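Local coordinates for protein CaaX farnesyltransferase alpha subunit Ram2 (Aspergillus fumigatus, PDB 4L9P) that forms the alpha subunit of protein farnesyltransferase, which probably attaches a farnesyl group to CaaX proteins and may also serve CaaX geranylgeranylation, at residues A[26-31]-A[61-66]; A[193-198]-A[256-261]; A[198-203]-A[246-251]. The protein carries 1 engineered substitution. All blocks are in the same frame, centred on the assembly; numbering follows the deposited sequence.

Contact 1 of 3, residues A[26-31]-A[61-66]. With EDO (1,2-ethanediol), chain G.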
loop_
_atom_site.group_PDB
_atom_site.type_symbol
_atom_site.label_atom_id
_atom_site.label_comp_id
_atom_site.label_asym_id
_atom_site.label_seq_id
_atom_site.Cartn_x
_atom_site.Cartn_y
_atom_site.Cartn_z
ATOM N N ALA A 26 -16.021 40.429 9.782
ATOM C CA ALA A 26 -16.313 40.931 11.115
ATOM C C ALA A 26 -17.379 40.172 11.881
ATOM O O ALA A 26 -17.283 40.106 13.089
ATOM C CB ALA A 26 -16.707 42.461 11.033
ATOM N N SER A 27 -18.386 39.614 11.200
ATOM C CA SER A 27 -19.554 38.982 11.847
ATOM C C SER A 27 -19.268 37.638 12.496
ATOM O O SER A 27 -20.196 37.045 13.068
ATOM C CB SER A 27 -20.780 38.882 10.889
ATOM O OG SER A 27 -20.575 37.884 9.849
ATOM N N ILE A 28 -18.017 37.152 12.425
ATOM C CA ILE A 28 -17.692 35.840 13.005
ATOM C C ILE A 28 -16.365 35.896 13.768
ATOM O O ILE A 28 -15.460 36.571 13.352
ATOM C CB ILE A 28 -17.767 34.732 11.936
ATOM C CG1 ILE A 28 -17.899 33.355 12.603
ATOM C CG2 ILE A 28 -16.586 34.802 10.982
ATOM C CD1 ILE A 28 -18.149 32.210 11.580
ATOM N N LYS A 29 -16.297 35.258 14.941
ATOM C CA LYS A 29 -15.095 35.223 15.774
ATOM C C LYS A 29 -14.326 33.932 15.515
ATOM O O LYS A 29 -14.911 32.874 15.593
ATOM C CB LYS A 29 -15.435 35.264 17.258
ATOM C CG LYS A 29 -15.904 36.677 17.695
ATOM C CD LYS A 29 -16.481 36.693 19.090
ATOM C CE LYS A 29 -17.385 37.900 19.278
ATOM N NZ LYS A 29 -17.951 37.955 20.669
ATOM N N PRO A 30 -13.020 34.041 15.293
ATOM C CA PRO A 30 -12.210 32.840 14.994
ATOM C C PRO A 30 -12.066 31.997 16.245
ATOM O O PRO A 30 -12.223 32.508 17.367
ATOM C CB PRO A 30 -10.847 33.425 14.595
ATOM C CG PRO A 30 -10.835 34.833 15.209
ATOM C CD PRO A 30 -12.239 35.290 15.208
ATOM N N ILE A 31 -11.822 30.703 16.056
ATOM C CA ILE A 31 -11.540 29.786 17.147
ATOM C C ILE A 31 -10.047 29.471 17.173
ATOM O O ILE A 31 -9.524 28.838 16.248
ATOM C CB ILE A 31 -12.315 28.479 16.996
ATOM C CG1 ILE A 31 -13.826 28.716 17.064
ATOM C CG2 ILE A 31 -11.856 27.437 18.071
ATOM C CD1 ILE A 31 -14.580 27.417 16.826
ATOM N N ARG A 61 -12.057 27.006 11.480
ATOM C CA ARG A 61 -12.710 26.317 12.592
ATOM C C ARG A 61 -14.067 26.974 12.898
ATOM O O ARG A 61 -15.058 26.287 13.114
ATOM C CB ARG A 61 -11.847 26.332 13.868
ATOM C CG ARG A 61 -10.807 25.235 13.861
ATOM C CD ARG A 61 -10.109 25.103 15.242
ATOM N NE ARG A 61 -9.123 26.153 15.314
ATOM C CZ ARG A 61 -7.860 26.082 14.912
ATOM N NH1 ARG A 61 -7.283 24.942 14.494
ATOM N NH2 ARG A 61 -7.155 27.183 14.997
ATOM N N ALA A 62 -14.108 28.304 12.893
ATOM C CA ALA A 62 -15.350 28.992 13.204
ATOM C C ALA A 62 -16.424 28.772 12.151
ATOM O O ALA A 62 -17.588 28.543 12.485
ATOM C CB ALA A 62 -15.070 30.525 13.365
ATOM N N VAL A 63 -16.084 28.910 10.871
ATOM C CA VAL A 63 -17.104 28.707 9.851
ATOM C C VAL A 63 -17.622 27.273 9.837
ATOM O O VAL A 63 -18.820 27.048 9.646
ATOM C CB VAL A 63 -16.724 29.228 8.426
ATOM C CG1 VAL A 63 -16.656 30.749 8.452
ATOM C CG2 VAL A 63 -15.418 28.647 7.910
ATOM N N MET A 64 -16.715 26.295 10.003
ATOM C CA MET A 64 -17.186 24.931 9.966
ATOM C C MET A 64 -18.069 24.613 11.192
ATOM O O MET A 64 -19.064 23.899 11.079
ATOM C CB MET A 64 -15.986 23.986 9.898
ATOM C CG MET A 64 -15.258 24.069 8.550
ATOM S SD MET A 64 -13.968 22.829 8.343
ATOM C CE MET A 64 -12.998 23.084 9.803
ATOM N N ALA A 65 -17.707 25.143 12.353
ATOM C CA ALA A 65 -18.520 24.950 13.545
ATOM C C ALA A 65 -19.952 25.524 13.364
ATOM O O ALA A 65 -20.926 24.980 13.903
ATOM C CB ALA A 65 -17.833 25.609 14.763
ATOM N N ALA A 66 -20.064 26.619 12.614
ATOM C CA ALA A 66 -21.364 27.236 12.326
ATOM C C ALA A 66 -22.063 26.591 11.112
ATOM O O ALA A 66 -23.183 26.958 10.773
ATOM C CB ALA A 66 -21.138 28.734 12.083
HETATM C C1 EDO G . -3.546 25.210 12.791
HETATM O O1 EDO G . -4.888 25.510 13.162
HETATM C C2 EDO G . -3.369 23.728 12.594
HETATM O O2 EDO G . -4.313 23.191 11.649
#
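Ile-28 and Ile-31 straddle Ala-62, so that the extended residues 28-31 are laid across the C-terminal part of helix 51-65. This loop-on-helix packing lies near the N-terminal end of the array of helical hairpins, related to TPR repeats, of the prenyltransferase alpha subunit. The apolar part comes first from Ile-28. With CG1 anti to the backbone N (chi1 -161°), its CD1 reaches the helix, 3.9 Å from Ala-62 CB and 3.8 Å from Val-63 CG1, whose side chain it meets at about a right angle. Val-63 continues inward against Tyr-93 and Leu-76, which joins the patch to helices 88-100 and 71-83. At the other end Ile-31 rests its CB 3.8 Å from Arg-61 CB, and its CD1 extends along the helix to lie 4.3 Å from Ala-65 CB. Between the two isoleucines the backbone itself comes close: Lys-29 O is 3.2 Å from Ala-62 CB, a close approach of the carbonyl to the methyl group. Lys-29 and Pro-30 point their CB atoms away from the helix.

The polar part belongs to Arg-61. Its chain bends at chi3 (-79°), bringing the guanidinium side-on to the carbonyl of Ile-31, and two nitrogens grip the one oxygen. The bond from NE is nearly straight (164°) at 2.9 Å to Ile-31 O, which lies in the guanidinium plane, although NE itself stands above the carbonyl plane. The rest of the guanidinium looks to the interface with the beta subunit: NH1 also donates to the carbonyl of His-194 of the neighbouring Ram1 chain. A 1,2-ethanediol, probably from the crystallisation liquor, takes a hydrogen bond from the same nitrogen, with Arg-61 NH1 2.8 Å from its O1.

Contact 2 of 3, residues A[193-198]-A[256-261]. With EDO (1,2-ethanediol), chain H.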
loop_
_atom_site.group_PDB
_atom_site.type_symbol
_atom_site.label_atom_id
_atom_site.label_comp_id
_atom_site.label_asym_id
_atom_site.label_seq_id
_atom_site.Cartn_x
_atom_site.Cartn_y
_atom_site.Cartn_z
ATOM N N ASP A 193 6.446 4.958 -23.870
ATOM C CA ASP A 193 7.185 4.067 -22.930
ATOM C C ASP A 193 6.395 2.761 -22.845
ATOM O O ASP A 193 5.415 2.663 -22.096
ATOM C CB ASP A 193 7.363 4.704 -21.549
ATOM C CG ASP A 193 8.250 3.891 -20.643
ATOM O OD1 ASP A 193 8.556 2.734 -21.013
ATOM O OD2 ASP A 193 8.610 4.433 -19.581
ATOM N N VAL A 194 6.803 1.755 -23.615
ATOM C CA VAL A 194 6.105 0.476 -23.651
ATOM C C VAL A 194 6.135 -0.234 -22.282
ATOM O O VAL A 194 5.352 -1.175 -22.056
ATOM C CB VAL A 194 6.689 -0.416 -24.798
ATOM C CG1 VAL A 194 8.168 -0.846 -24.486
ATOM C CG2 VAL A 194 5.772 -1.606 -25.086
ATOM N N ARG A 195 6.985 0.250 -21.389
ATOM C CA ARG A 195 7.060 -0.328 -20.030
ATOM C C ARG A 195 6.152 0.336 -19.021
ATOM O O ARG A 195 6.264 0.103 -17.814
ATOM C CB ARG A 195 8.512 -0.288 -19.520
ATOM C CG ARG A 195 9.380 -1.176 -20.431
ATOM C CD ARG A 195 10.750 -0.686 -20.429
ATOM N NE ARG A 195 11.692 -1.544 -21.184
ATOM C CZ ARG A 195 12.516 -1.066 -22.110
ATOM N NH1 ARG A 195 12.482 0.211 -22.452
ATOM N NH2 ARG A 195 13.407 -1.880 -22.667
ATOM N N ASN A 196 5.238 1.210 -19.508
ATOM C CA ASN A 196 4.318 1.885 -18.578
ATOM C C ASN A 196 3.200 0.967 -18.129
ATOM O O ASN A 196 2.201 0.803 -18.799
ATOM C CB ASN A 196 3.756 3.161 -19.206
ATOM C CG ASN A 196 2.909 3.943 -18.251
ATOM O OD1 ASN A 196 2.469 3.419 -17.229
ATOM N ND2 ASN A 196 2.632 5.191 -18.585
ATOM N N ASN A 197 3.434 0.331 -16.962
ATOM C CA ASN A 197 2.474 -0.640 -16.495
ATOM C C ASN A 197 1.143 -0.026 -16.172
ATOM O O ASN A 197 0.125 -0.733 -16.252
ATOM C CB ASN A 197 3.007 -1.349 -15.218
ATOM C CG ASN A 197 2.228 -2.592 -14.927
ATOM O OD1 ASN A 197 2.329 -3.593 -15.697
ATOM N ND2 ASN A 197 1.458 -2.594 -13.815
ATOM N N SER A 198 1.111 1.268 -15.813
ATOM C CA SER A 198 -0.204 1.898 -15.506
ATOM C C SER A 198 -1.069 1.935 -16.761
ATOM O O SER A 198 -2.304 1.731 -16.731
ATOM C CB SER A 198 0.002 3.347 -15.042
ATOM O OG SER A 198 0.846 3.321 -13.873
ATOM N N PRO A 256 11.733 -7.440 -25.115
ATOM C CA PRO A 256 11.213 -8.708 -24.578
ATOM C C PRO A 256 11.367 -8.868 -23.064
ATOM O O PRO A 256 10.648 -9.692 -22.517
ATOM C CB PRO A 256 12.096 -9.775 -25.295
ATOM C CG PRO A 256 12.411 -9.123 -26.578
ATOM C CD PRO A 256 12.729 -7.677 -26.188
ATOM N N GLU A 257 12.264 -8.130 -22.406
ATOM C CA GLU A 257 12.382 -8.277 -20.947
ATOM C C GLU A 257 11.348 -7.420 -20.191
ATOM O O GLU A 257 11.323 -7.436 -18.968
ATOM C CB GLU A 257 13.815 -7.942 -20.519
ATOM C CG GLU A 257 14.211 -8.298 -19.075
ATOM C CD GLU A 257 13.974 -9.740 -18.687
ATOM O OE1 GLU A 257 13.747 -10.559 -19.585
ATOM O OE2 GLU A 257 14.052 -10.066 -17.469
ATOM N N ASN A 258 10.464 -6.718 -20.903
ATOM C CA ASN A 258 9.450 -5.873 -20.245
ATOM C C ASN A 258 8.329 -6.756 -19.690
ATOM O O ASN A 258 7.580 -7.368 -20.455
ATOM C CB ASN A 258 8.918 -4.984 -21.335
ATOM C CG ASN A 258 7.726 -4.138 -20.945
ATOM O OD1 ASN A 258 7.396 -3.953 -19.771
ATOM N ND2 ASN A 258 7.090 -3.563 -21.984
ATOM N N ARG A 259 8.173 -6.814 -18.369
ATOM C CA ARG A 259 7.180 -7.703 -17.765
ATOM C C ARG A 259 5.748 -7.372 -18.178
ATOM O O ARG A 259 4.921 -8.258 -18.303
ATOM C CB ARG A 259 7.302 -7.642 -16.242
ATOM C CG ARG A 259 6.259 -8.451 -15.483
ATOM C CD ARG A 259 6.569 -8.337 -14.004
ATOM N NE ARG A 259 7.962 -8.751 -13.707
ATOM C CZ ARG A 259 8.400 -9.999 -13.582
ATOM N NH1 ARG A 259 7.545 -11.041 -13.641
ATOM N NH2 ARG A 259 9.695 -10.199 -13.304
ATOM N N SER A 260 5.449 -6.077 -18.337
ATOM C CA SER A 260 4.031 -5.653 -18.424
ATOM C C SER A 260 3.190 -6.365 -19.494
ATOM O O SER A 260 2.123 -6.840 -19.169
ATOM C CB SER A 260 3.926 -4.123 -18.590
ATOM O OG SER A 260 4.450 -3.467 -17.425
ATOM N N PRO A 261 3.666 -6.440 -20.762
ATOM C CA PRO A 261 2.834 -7.120 -21.780
ATOM C C PRO A 261 2.736 -8.628 -21.538
ATOM O O PRO A 261 1.739 -9.200 -21.936
ATOM C CB PRO A 261 3.575 -6.863 -23.111
ATOM C CG PRO A 261 5.035 -6.574 -22.697
ATOM C CD PRO A 261 4.824 -5.754 -21.390
HETATM C C1 EDO H . 15.132 -10.039 -14.010
HETATM O O1 EDO H . 16.285 -10.816 -13.664
HETATM C C2 EDO H . 15.638 -8.842 -14.814
HETATM O O2 EDO H . 16.209 -9.239 -16.085
HETATM O O HOH W 1 0.736 -5.540 -16.909
#
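Arg-195 faces Asn-258 and Asn-197 faces Ser-260, with CA atoms 6.0 and 5.6 Å apart, where a type I beta turn from Asp-193 to Asn-196, leading into helix 197-208, meets the start of helix 259-272. Asn-258 does most of the work across the gap. Its CG stands anti to the backbone N (chi1 172°), which sends the amide to the turn, and ND2 donates to Val-194 O over 3.0 Å. The donor sits well above the carbonyl plane, 66° out of it, so this bond uses no lone pair direction. Val-194 CG1 lies 3.8 Å from the same ND2. The aliphatic part of Arg-195 passes close by, with CG 3.4 Å from Asn-258 CG.

Asn-258 is also the N-cap of helix 259-272, and its OD1 accepts from Ser-260 N. Asn-196 is likewise the N-cap of helix 197-208. Asp-193 OD1 takes the N-H of Arg-195 in an Asx turn, which holds the turn preceding that helix. Segment 193-198 falls in a prenyltransferase alpha subunit repeat, and the contact ties the helix-to-helix turn there to a following helix start.

A second bridge joins the first turns of the two helices. Ser-260 OG donates to Asn-197 OD1 at 2.7 Å, in the carbonyl plane and on a lone pair. A water also donates to that oxygen, and its other proton goes to the carbonyl, with the water 3.0 Å from Ser-260 O.

The beta subunit covers this buried patch: the guanidinium of Arg-195 makes a salt bridge with Asp-84 and a hydrogen bond to the Leu-86 carbonyl of the Ram1 chain, while the amide of Asn-258 has its strongest polar partner in Asn-361 of that chain. Thr-88 and Thr-90 of Ram1 bind the two carboxylate oxygens of Asp-193.

Contact 3 of 3, residues A[198-203]-A[246-251]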
loop_
_atom_site.group_PDB
_atom_site.type_symbol
_atom_site.label_atom_id
_atom_site.label_comp_id
_atom_site.label_asym_id
_atom_site.label_seq_id
_atom_site.Cartn_x
_atom_site.Cartn_y
_atom_site.Cartn_z
ATOM N N SER A 198 1.111 1.268 -15.813
ATOM C CA SER A 198 -0.204 1.898 -15.506
ATOM C C SER A 198 -1.069 1.935 -16.761
ATOM O O SER A 198 -2.304 1.731 -16.731
ATOM C CB SER A 198 0.002 3.347 -15.042
ATOM O OG SER A 198 0.846 3.321 -13.873
ATOM N N ALA A 199 -0.427 2.156 -17.913
ATOM C CA ALA A 199 -1.184 2.171 -19.176
ATOM C C ALA A 199 -1.686 0.755 -19.555
ATOM O O ALA A 199 -2.812 0.596 -20.053
ATOM C CB ALA A 199 -0.328 2.805 -20.271
ATOM N N TRP A 200 -0.841 -0.267 -19.321
ATOM C CA TRP A 200 -1.289 -1.643 -19.538
ATOM C C TRP A 200 -2.469 -1.980 -18.635
ATOM O O TRP A 200 -3.411 -2.636 -19.083
ATOM C CB TRP A 200 -0.145 -2.638 -19.285
ATOM C CG TRP A 200 0.850 -2.656 -20.395
ATOM C CD1 TRP A 200 2.084 -2.023 -20.412
ATOM C CD2 TRP A 200 0.719 -3.343 -21.658
ATOM N NE1 TRP A 200 2.726 -2.297 -21.613
ATOM C CE2 TRP A 200 1.903 -3.086 -22.398
ATOM C CE3 TRP A 200 -0.300 -4.123 -22.235
ATOM C CZ2 TRP A 200 2.107 -3.594 -23.702
ATOM C CZ3 TRP A 200 -0.083 -4.643 -23.538
ATOM C CH2 TRP A 200 1.119 -4.399 -24.228
ATOM N N ASN A 201 -2.428 -1.537 -17.366
ATOM C CA ASN A 201 -3.518 -1.834 -16.457
ATOM C C ASN A 201 -4.829 -1.203 -16.926
ATOM O O ASN A 201 -5.895 -1.818 -16.833
ATOM C CB ASN A 201 -3.103 -1.403 -15.022
ATOM C CG ASN A 201 -4.218 -1.667 -14.032
ATOM O OD1 ASN A 201 -4.437 -2.826 -13.649
ATOM N ND2 ASN A 201 -5.026 -0.640 -13.713
ATOM N N HIS A 202 -4.727 0.049 -17.391
ATOM C CA HIS A 202 -5.949 0.729 -17.895
ATOM C C HIS A 202 -6.405 0.024 -19.154
ATOM O O HIS A 202 -7.630 -0.128 -19.371
ATOM C CB HIS A 202 -5.607 2.185 -18.176
ATOM C CG HIS A 202 -6.831 3.042 -18.397
ATOM N ND1 HIS A 202 -7.643 3.413 -17.345
ATOM C CD2 HIS A 202 -7.348 3.623 -19.515
ATOM C CE1 HIS A 202 -8.621 4.166 -17.807
ATOM N NE2 HIS A 202 -8.474 4.284 -19.120
ATOM N N ARG A 203 -5.489 -0.474 -19.986
ATOM C CA ARG A 203 -5.889 -1.217 -21.215
ATOM C C ARG A 203 -6.721 -2.443 -20.823
ATOM O O ARG A 203 -7.729 -2.746 -21.475
ATOM C CB ARG A 203 -4.654 -1.684 -22.004
ATOM C CG ARG A 203 -5.076 -2.210 -23.408
ATOM C CD ARG A 203 -3.811 -2.747 -24.181
ATOM N NE ARG A 203 -4.297 -3.134 -25.493
ATOM C CZ ARG A 203 -4.275 -2.371 -26.578
ATOM N NH1 ARG A 203 -3.644 -1.175 -26.583
ATOM N NH2 ARG A 203 -4.895 -2.816 -27.674
ATOM N N GLN A 246 -2.300 -10.531 -30.252
ATOM C CA GLN A 246 -1.359 -10.122 -31.270
ATOM C C GLN A 246 -0.703 -8.798 -30.911
ATOM O O GLN A 246 0.527 -8.612 -31.106
ATOM C CB GLN A 246 -2.101 -10.000 -32.630
ATOM C CG GLN A 246 -1.230 -9.591 -33.785
ATOM C CD GLN A 246 -2.018 -9.645 -35.099
ATOM O OE1 GLN A 246 -2.707 -8.683 -35.465
ATOM N NE2 GLN A 246 -1.939 -10.781 -35.799
ATOM N N TYR A 247 -1.497 -7.868 -30.361
ATOM C CA TYR A 247 -0.948 -6.584 -29.945
ATOM C C TYR A 247 0.162 -6.795 -28.889
ATOM O O TYR A 247 1.273 -6.204 -28.939
ATOM C CB TYR A 247 -2.051 -5.687 -29.379
ATOM C CG TYR A 247 -1.551 -4.366 -28.831
ATOM C CD1 TYR A 247 -1.366 -3.265 -29.684
ATOM C CD2 TYR A 247 -1.298 -4.207 -27.464
ATOM C CE1 TYR A 247 -0.928 -2.060 -29.197
ATOM C CE2 TYR A 247 -0.831 -3.026 -26.962
ATOM C CZ TYR A 247 -0.647 -1.951 -27.819
ATOM O OH TYR A 247 -0.229 -0.765 -27.295
ATOM N N SER A 248 -0.138 -7.642 -27.940
ATOM C CA SER A 248 0.831 -7.959 -26.865
ATOM C C SER A 248 2.131 -8.536 -27.441
ATOM O O SER A 248 3.211 -8.123 -26.977
ATOM C CB SER A 248 0.216 -8.939 -25.875
ATOM O OG SER A 248 -0.930 -8.356 -25.286
ATOM N N GLN A 249 2.027 -9.502 -28.385
ATOM C CA GLN A 249 3.238 -10.059 -28.981
ATOM C C GLN A 249 4.025 -8.961 -29.661
ATOM O O GLN A 249 5.238 -8.926 -29.558
ATOM C CB GLN A 249 2.923 -11.181 -29.961
ATOM C CG GLN A 249 2.370 -12.409 -29.279
ATOM C CD GLN A 249 2.295 -13.622 -30.205
ATOM O OE1 GLN A 249 2.479 -13.489 -31.415
ATOM N NE2 GLN A 249 2.054 -14.805 -29.637
ATOM N N SER A 250 3.354 -8.075 -30.399
ATOM C CA SER A 250 4.085 -7.014 -31.113
ATOM C C SER A 250 4.820 -6.085 -30.154
ATOM O O SER A 250 5.932 -5.639 -30.433
ATOM C CB SER A 250 3.130 -6.163 -31.920
ATOM O OG SER A 250 2.599 -6.897 -32.995
ATOM N N ARG A 251 4.202 -5.785 -29.016
ATOM C CA ARG A 251 4.886 -4.952 -28.045
ATOM C C ARG A 251 6.051 -5.693 -27.382
ATOM O O ARG A 251 7.097 -5.100 -27.139
ATOM C CB ARG A 251 3.908 -4.455 -26.974
ATOM C CG ARG A 251 2.756 -3.592 -27.511
ATOM C CD ARG A 251 3.186 -2.203 -28.069
ATOM N NE ARG A 251 3.863 -2.202 -29.305
ATOM C CZ ARG A 251 3.263 -2.401 -30.494
ATOM N NH1 ARG A 251 1.964 -2.697 -30.536
ATOM N NH2 ARG A 251 3.967 -2.357 -31.644
#
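The Tyr-247 ring carries the flat guanidinium of Arg-203 on one face and the aliphatic CG of Arg-251 on the opposite one, while Trp-200 CZ3 comes in at its edge. This cation-pi stack joins two antiparallel helices of the alpha-subunit array, 197-208 and 238-254, whose local axes run at 170° and approach to 13.8 Å at the closest, so long side chains must span the space. The guanidinium and ring planes are only 13° apart, and Arg-203 CZ lies 3.7 Å from the Tyr-247 ring centroid. An extended Arg-203 chain, CG anti to its own N (chi1 -169°), carries the group across. Salt bridges from NE to Glu-244 and from NH1 to Glu-187 fix its rotation and probably balance its charge.

Trp-200 meets Tyr-247 obliquely, with Trp-200 CH2 3.6 Å from Tyr-247 CE2. Its indole N-H is spent on Val-194 O. Arg-251 folds back, bent at chi2 and chi3, toward its salt-bridge partner Glu-254. Its aliphatic start is what meets the indole edge: Arg-251 CB lies in the ring plane, 3.8 Å from Trp-200 CZ2.

In the fold
Along the chain contact 1 comes first, and contact 3 falls within the span bridged by contact 2. Contact 1 sits on helix 51-65, with its centre about 53 Å from those of the other two and on the opposite side of the chain's centre. Contacts 2 and 3 have centres about 8 Å apart and share Ser-198 and helix 197-208, which packs against the successive helices 238-254 and 259-272. Trp-200 joins them, bonding to Val-194 O and packing on Ser-260 and Pro-261. Contact 1 and the adjoining pair 2 and 3 thus mark two distant parts of one elongated helical array, and at each the beta subunit Ram1 lies alongside, consistent with the alpha subunit embracing its partner.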